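Local coordinates for protein aminotransferase AspB (Helicobacter pylori 26695, PDB 3EZS) that probably transfers amino groups between amino acids and keto acids with a pyridoxal 5'-phosphate cofactor, at residues G319-F322 with A323-L326; I367-T370 with Y371-N374; F96-P99 with S100-L103. All coordinates share one frame; numbering follows the deposited sequence.

Interaction 1: G319-F322 with A323-L326; sequences GENF and AKTL
The first turns of helix 319-330 form this local contact, in which residues of 319-322 meet those three and four places later in 323-326. The helix lies in what is probably the small domain of a fold type I aminotransferase. Asn321 O takes two bonds from Thr325. Thr325 OG1 donates to Asn321 O at 3.0 Å, and Thr325 N donates to the same oxygen at 3.0 Å. The two donors reach that carbonyl from opposite faces of its plane. The hydroxyl can do this because it lies anti to its own carbonyl carbon, beside its backbone N (chi1 -58°). Its hydrogen is thus spent inside the helix. On the outer side Asn321 and Lys324 run side by side and point the same way. Their ends meet weakly, Lys324 NZ to Asn321 OD1 at 3.3 Å. The lysine chain bends at its third torsion to bring the amine there. Phe322 and Leu326 make the apolar part one turn apart, with Phe322 CE2 4.2 Å from Leu326 CD2. The backbone bond of the same pair, Leu326 N to Phe322 O, is 3.0 Å long. Ala323 N bonds to Gly319 O at 2.9 Å in the first turn. Glu320 turns its carboxylate elsewhere, to the hydroxyl of Tyr339. Phe322, Thr325 and Leu326 face helix 358-372, where they meet Ile368 and Tyr371. Glu320, Ala323 and Lys324 pack on Leu15 of helix 8-16.

Interaction 2: I367-T370 with Y371-N374; sequences IIET and YREN
Tyr371 and Ile367 lie side by side, one turn apart near the end of helix 358-372. As in other fold type I enzymes, this C-terminal helix probably belongs to the small domain. Tyr371 CE1 comes to 4.0 Å from Ile367 CG2, and the ring turns its edge to Ile367 O. That oxygen accepts from Tyr371 N at 3.3 Å. The tyrosine hydroxyl goes on to Glu330 of helix 319-330. Arg372 comes next and makes the salt bridge of the contact, gripping Glu369 side-on. Arg372 NE lies 2.9 Å from Glu369 OE1. Arg372 NH2 reaches the same oxygen at 3.0 Å. This oxygen lies in the guanidinium plane and is met on its syn side, although the carboxylate and guanidinium planes are 36° apart. Glu369 bends at its second torsion (chi2 66°), which swings the carboxylate back toward the arginine. The bridge is fixed from outside as well, since Lys301 binds both partners through its backbone and Arg372 NH1 bonds to Pro315 O. Glu373 is the first residue to leave helical angles. Glu373 N still donates to Glu369 O at 2.8 Å. The two side chains cross at about a right angle, with Glu369 OE2 4.4 Å from Glu373 OE1. A water donates to both oxygens and probably eases the repulsion. Ile368 and Arg372 pack on Leu314 of strand 311-315, while Ile368 also meets Phe322 and Leu326 of helix 319-330.

Interaction 3: F96-P99 with S100-L103; sequences FNFP and SFVL
Phe98 and Phe101 make the tight apolar part of this contact, three residues apart on helix 92-102. Phe98 CE1 lies 3.7 Å from Phe101 CD2. The ring centroids are 5.5 Å apart with planes at 52°, so the pair is oblique. Both rings stand anti to their backbone nitrogens (chi1 -171° for Phe98, 157° for Phe101), beside their carbonyl carbons, on the side of the helix where they meet. Val102 comes against the far part of the Phe98 ring, but the modelled approach there is too short to be trusted. Tyr253 joins both phenylalanines, edge-to-face with Phe98. The polar link is one turn of the helix, from Asn97 to Ser100 and Phe101. Asn97 O takes two donors, Phe101 N at 3.1 Å and Ser100 OG at 3.0 Å. The serine hydroxyl sits between its own N and carbonyl carbon, from where it bends back to the preceding turn. The Asn97 side chain bonds to Tyr253 and Glu93.

Helix 92-102 packs on the mixed sheet of the large domain, as in fold type I aminotransferases. It is kinked here, because the N of Pro99 has no hydrogen to give to the turn before. The helix recovers at once: Val102 N bonds to Phe98 O at 2.9 Å and Leu103 N to Pro99 O at 2.9 Å. Pro99 and Leu103 pack on Ile111 and Leu157 of the sheet. Ser100 and Phe101 touch Phe127 and Met2, respectively, of the second subunit. On the solvent side, Val102 alone of 100-103 is partly exposed.

Overall arrangement
Interaction 3 comes first along the chain, then interaction 1, then interaction 2. Interactions 1 and 2 are neighbours, with centres 12 Å apart. Their helices, 319-330 and 358-372, pack together: Leu326 CD2 lies 3.7 Å from Ile368 CG1. Both belong to the part of the chain that carries the small antiparallel sheet of strands 311-315, 349-353 and 335-336. Interaction 3 is a buried contact on helix 92-102 that touches the second subunit. Its centre is about 37 Å from that of interaction 1 and 44 Å from that of interaction 2. Interactions 1 and 2 thus pack a peripheral helix pair together, while interaction 3 lies between the seven-stranded mixed sheet and the second subunit.

Interaction 1: G319-F322 with A323-L326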
loop_
_atom_site.group_PDB
_atom_site.type_symbol
_atom_site.label_atom_id
_atom_site.label_comp_id
_atom_site.label_asym_id
_atom_site.label_seq_id
_atom_site.Cartn_x
_atom_site.Cartn_y
_atom_site.Cartn_z
ATOM N N GLY A 319 29.587 -15.090 -13.671
ATOM C CA GLY A 319 28.299 -14.551 -14.130
ATOM C C GLY A 319 28.365 -13.185 -14.803
ATOM O O GLY A 319 27.731 -12.963 -15.860
ATOM N N GLU A 320 29.118 -12.266 -14.195
ATOM C CA GLU A 320 29.258 -10.911 -14.728
ATOM C C GLU A 320 29.893 -10.917 -16.109
ATOM O O GLU A 320 29.367 -10.325 -17.050
ATOM C CB GLU A 320 30.067 -10.021 -13.776
ATOM C CG GLU A 320 29.301 -9.513 -12.535
ATOM C CD GLU A 320 30.072 -8.389 -11.832
ATOM O OE1 GLU A 320 31.180 -8.655 -11.304
ATOM O OE2 GLU A 320 29.571 -7.235 -11.825
ATOM N N ASN A 321 31.025 -11.599 -16.225
ATOM C CA ASN A 321 31.706 -11.730 -17.494
ATOM C C ASN A 321 30.894 -12.440 -18.572
ATOM O O ASN A 321 30.961 -12.053 -19.748
ATOM C CB ASN A 321 33.043 -12.448 -17.299
ATOM C CG ASN A 321 34.057 -11.589 -16.559
ATOM O OD1 ASN A 321 33.829 -10.396 -16.314
ATOM N ND2 ASN A 321 35.186 -12.184 -16.214
ATOM N N PHE A 322 30.150 -13.473 -18.180
ATOM C CA PHE A 322 29.316 -14.222 -19.114
ATOM C C PHE A 322 28.191 -13.324 -19.624
ATOM O O PHE A 322 27.862 -13.349 -20.799
ATOM C CB PHE A 322 28.744 -15.475 -18.430
ATOM C CG PHE A 322 28.000 -16.406 -19.355
ATOM C CD1 PHE A 322 28.675 -17.367 -20.081
ATOM C CD2 PHE A 322 26.622 -16.345 -19.469
ATOM C CE1 PHE A 322 27.991 -18.232 -20.932
ATOM C CE2 PHE A 322 25.933 -17.213 -20.295
ATOM C CZ PHE A 322 26.626 -18.155 -21.045
ATOM N N ALA A 323 27.609 -12.532 -18.729
ATOM C CA ALA A 323 26.528 -11.612 -19.106
ATOM C C ALA A 323 27.016 -10.603 -20.136
ATOM O O ALA A 323 26.304 -10.345 -21.093
ATOM C CB ALA A 323 25.942 -10.878 -17.882
ATOM N N LYS A 324 28.218 -10.050 -19.921
ATOM C CA LYS A 324 28.832 -9.056 -20.811
ATOM C C LYS A 324 29.080 -9.622 -22.183
ATOM O O LYS A 324 28.721 -8.999 -23.172
ATOM C CB LYS A 324 30.154 -8.502 -20.225
ATOM C CG LYS A 324 30.007 -7.234 -19.370
ATOM C CD LYS A 324 31.081 -7.072 -18.269
ATOM C CE LYS A 324 32.521 -7.261 -18.712
ATOM N NZ LYS A 324 33.455 -7.345 -17.536
ATOM N N THR A 325 29.718 -10.790 -22.226
ATOM C CA THR A 325 30.018 -11.477 -23.480
ATOM C C THR A 325 28.758 -11.794 -24.280
ATOM O O THR A 325 28.705 -11.531 -25.491
ATOM C CB THR A 325 30.797 -12.807 -23.241
ATOM O OG1 THR A 325 32.003 -12.517 -22.539
ATOM C CG2 THR A 325 31.163 -13.487 -24.577
ATOM N N LEU A 326 27.745 -12.346 -23.613
ATOM C CA LEU A 326 26.518 -12.716 -24.302
ATOM C C LEU A 326 25.783 -11.483 -24.866
ATOM O O LEU A 326 25.265 -11.515 -25.976
ATOM C CB LEU A 326 25.622 -13.524 -23.354
ATOM C CG LEU A 326 24.406 -14.233 -23.943
ATOM C CD1 LEU A 326 24.798 -15.333 -24.899
ATOM C CD2 LEU A 326 23.566 -14.789 -22.815
#

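Interaction 2: I367-T370 with Y371-N374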
loop_
_atom_site.group_PDB
_atom_site.type_symbol
_atom_site.label_atom_id
_atom_site.label_comp_id
_atom_site.label_asym_id
_atom_site.label_seq_id
_atom_site.Cartn_x
_atom_site.Cartn_y
_atom_site.Cartn_z
ATOM N N ILE A 367 21.921 -20.776 -28.262
ATOM C CA ILE A 367 23.024 -19.846 -28.399
ATOM C C ILE A 367 23.765 -19.742 -27.068
ATOM O O ILE A 367 24.994 -19.870 -27.013
ATOM C CB ILE A 367 22.519 -18.465 -28.855
ATOM C CG1 ILE A 367 22.042 -18.535 -30.307
ATOM C CG2 ILE A 367 23.627 -17.438 -28.788
ATOM C CD1 ILE A 367 21.331 -17.272 -30.803
ATOM N N ILE A 368 23.003 -19.538 -26.000
ATOM C CA ILE A 368 23.573 -19.467 -24.671
ATOM C C ILE A 368 24.444 -20.697 -24.398
ATOM O O ILE A 368 25.582 -20.557 -23.944
ATOM C CB ILE A 368 22.473 -19.325 -23.601
ATOM C CG1 ILE A 368 21.863 -17.918 -23.657
ATOM C CG2 ILE A 368 23.040 -19.587 -22.162
ATOM C CD1 ILE A 368 20.586 -17.697 -22.738
ATOM N N GLU A 369 23.920 -21.891 -24.702
ATOM C CA GLU A 369 24.653 -23.133 -24.466
ATOM C C GLU A 369 25.967 -23.177 -25.242
ATOM O O GLU A 369 26.973 -23.617 -24.686
ATOM C CB GLU A 369 23.776 -24.367 -24.748
ATOM C CG GLU A 369 24.463 -25.757 -24.532
ATOM C CD GLU A 369 24.833 -26.073 -23.071
ATOM O OE1 GLU A 369 24.661 -25.221 -22.184
ATOM O OE2 GLU A 369 25.292 -27.202 -22.795
ATOM N N THR A 370 25.980 -22.701 -26.494
ATOM C CA THR A 370 27.224 -22.667 -27.275
ATOM C C THR A 370 28.312 -21.820 -26.585
ATOM O O THR A 370 29.479 -22.134 -26.689
ATOM C CB THR A 370 27.038 -22.143 -28.730
ATOM O OG1 THR A 370 26.619 -20.775 -28.701
ATOM C CG2 THR A 370 26.012 -22.986 -29.535
ATOM N N TYR A 371 27.939 -20.754 -25.879
ATOM C CA TYR A 371 28.946 -19.923 -25.173
ATOM C C TYR A 371 29.459 -20.561 -23.885
ATOM O O TYR A 371 30.556 -20.255 -23.413
ATOM C CB TYR A 371 28.391 -18.528 -24.853
ATOM C CG TYR A 371 28.422 -17.602 -26.043
ATOM C CD1 TYR A 371 27.433 -17.646 -27.000
ATOM C CD2 TYR A 371 29.465 -16.696 -26.212
ATOM C CE1 TYR A 371 27.469 -16.799 -28.112
ATOM C CE2 TYR A 371 29.512 -15.848 -27.304
ATOM C CZ TYR A 371 28.513 -15.907 -28.251
ATOM O OH TYR A 371 28.559 -15.074 -29.329
ATOM N N ARG A 372 28.664 -21.463 -23.344
ATOM C CA ARG A 372 28.940 -22.093 -22.075
ATOM C C ARG A 372 29.691 -23.393 -22.245
ATOM O O ARG A 372 30.632 -23.668 -21.508
ATOM C CB ARG A 372 27.592 -22.360 -21.404
ATOM C CG ARG A 372 27.634 -22.530 -19.926
ATOM C CD ARG A 372 26.231 -22.686 -19.381
ATOM N NE ARG A 372 25.707 -23.988 -19.738
ATOM C CZ ARG A 372 25.757 -25.071 -18.969
ATOM N NH1 ARG A 372 26.259 -25.026 -17.740
ATOM N NH2 ARG A 372 25.260 -26.214 -19.431
ATOM N N GLU A 373 29.292 -24.187 -23.236
ATOM C CA GLU A 373 29.878 -25.518 -23.433
ATOM C C GLU A 373 31.376 -25.490 -23.724
ATOM O O GLU A 373 31.904 -24.496 -24.243
ATOM C CB GLU A 373 29.127 -26.287 -24.531
ATOM C CG GLU A 373 29.347 -25.769 -25.962
ATOM C CD GLU A 373 28.350 -26.356 -26.953
ATOM O OE1 GLU A 373 27.532 -27.208 -26.549
ATOM O OE2 GLU A 373 28.371 -25.955 -28.134
ATOM N N ASN A 374 32.037 -26.600 -23.381
ATOM C CA ASN A 374 33.475 -26.784 -23.584
ATOM C C ASN A 374 33.883 -26.826 -25.069
ATOM O O ASN A 374 33.351 -27.613 -25.855
ATOM C CB ASN A 374 33.937 -28.071 -22.876
HETATM O O HOH W 1 26.237 -28.811 -24.959
#

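Interaction 3: F96-P99 with S100-L103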
loop_
_atom_site.group_PDB
_atom_site.type_symbol
_atom_site.label_atom_id
_atom_site.label_comp_id
_atom_site.label_asym_id
_atom_site.label_seq_id
_atom_site.Cartn_x
_atom_site.Cartn_y
_atom_site.Cartn_z
ATOM N N PHE A 96 7.329 -7.068 3.024
ATOM C CA PHE A 96 8.052 -5.946 3.566
ATOM C C PHE A 96 7.577 -5.547 4.956
ATOM O O PHE A 96 8.399 -5.274 5.833
ATOM C CB PHE A 96 7.962 -4.727 2.651
ATOM C CG PHE A 96 8.700 -3.532 3.203
ATOM C CD1 PHE A 96 10.083 -3.497 3.179
ATOM C CD2 PHE A 96 8.025 -2.494 3.808
ATOM C CE1 PHE A 96 10.775 -2.434 3.704
ATOM C CE2 PHE A 96 8.714 -1.428 4.337
ATOM C CZ PHE A 96 10.094 -1.399 4.282
ATOM N N ASN A 97 6.263 -5.484 5.160
ATOM C CA ASN A 97 5.745 -4.976 6.443
ATOM C C ASN A 97 5.385 -6.003 7.485
ATOM O O ASN A 97 5.288 -5.649 8.659
ATOM C CB ASN A 97 4.590 -3.957 6.239
ATOM C CG ASN A 97 3.313 -4.595 5.731
ATOM O OD1 ASN A 97 2.843 -5.575 6.292
ATOM N ND2 ASN A 97 2.741 -4.033 4.662
ATOM N N PHE A 98 5.187 -7.256 7.115
ATOM C CA PHE A 98 4.805 -8.236 8.138
ATOM C C PHE A 98 5.886 -8.357 9.228
ATOM O O PHE A 98 5.567 -8.377 10.410
ATOM C CB PHE A 98 4.449 -9.612 7.548
ATOM C CG PHE A 98 3.851 -10.561 8.560
ATOM C CD1 PHE A 98 2.507 -10.453 8.918
ATOM C CD2 PHE A 98 4.620 -11.550 9.161
ATOM C CE1 PHE A 98 1.949 -11.299 9.843
ATOM C CE2 PHE A 98 4.054 -12.406 10.115
ATOM C CZ PHE A 98 2.723 -12.280 10.448
ATOM N N PRO A 99 7.169 -8.438 8.833
ATOM C CA PRO A 99 8.192 -8.513 9.896
ATOM C C PRO A 99 8.195 -7.316 10.868
ATOM O O PRO A 99 8.412 -7.527 12.057
ATOM C CB PRO A 99 9.504 -8.592 9.110
ATOM C CG PRO A 99 9.091 -9.146 7.719
ATOM C CD PRO A 99 7.762 -8.498 7.483
ATOM N N SER A 100 7.959 -6.086 10.386
ATOM C CA SER A 100 7.900 -4.933 11.296
ATOM C C SER A 100 6.677 -5.054 12.211
ATOM O O SER A 100 6.699 -4.594 13.347
ATOM C CB SER A 100 7.909 -3.570 10.560
ATOM O OG SER A 100 6.729 -3.331 9.810
ATOM N N PHE A 101 5.606 -5.657 11.718
ATOM C CA PHE A 101 4.460 -5.913 12.564
ATOM C C PHE A 101 4.795 -6.942 13.661
ATOM O O PHE A 101 4.671 -6.630 14.837
ATOM C CB PHE A 101 3.256 -6.366 11.740
ATOM C CG PHE A 101 2.248 -7.163 12.534
ATOM C CD1 PHE A 101 1.404 -6.540 13.446
ATOM C CD2 PHE A 101 2.160 -8.546 12.373
ATOM C CE1 PHE A 101 0.492 -7.292 14.191
ATOM C CE2 PHE A 101 1.253 -9.295 13.111
ATOM C CZ PHE A 101 0.416 -8.666 14.012
ATOM N N VAL A 102 5.237 -8.142 13.270
ATOM C CA VAL A 102 5.484 -9.222 14.237
ATOM C C VAL A 102 6.627 -8.971 15.189
ATOM O O VAL A 102 6.549 -9.380 16.343
ATOM C CB VAL A 102 5.713 -10.634 13.591
ATOM C CG1 VAL A 102 4.466 -11.119 12.982
ATOM C CG2 VAL A 102 6.847 -10.624 12.592
ATOM N N LEU A 103 7.663 -8.280 14.724
ATOM C CA LEU A 103 8.833 -8.006 15.564
ATOM C C LEU A 103 8.802 -6.593 16.146
ATOM O O LEU A 103 9.793 -6.126 16.677
ATOM C CB LEU A 103 10.124 -8.258 14.760
ATOM C CG LEU A 103 10.218 -9.634 14.066
ATOM C CD1 LEU A 103 11.472 -9.784 13.190
ATOM C CD2 LEU A 103 10.154 -10.772 15.080
#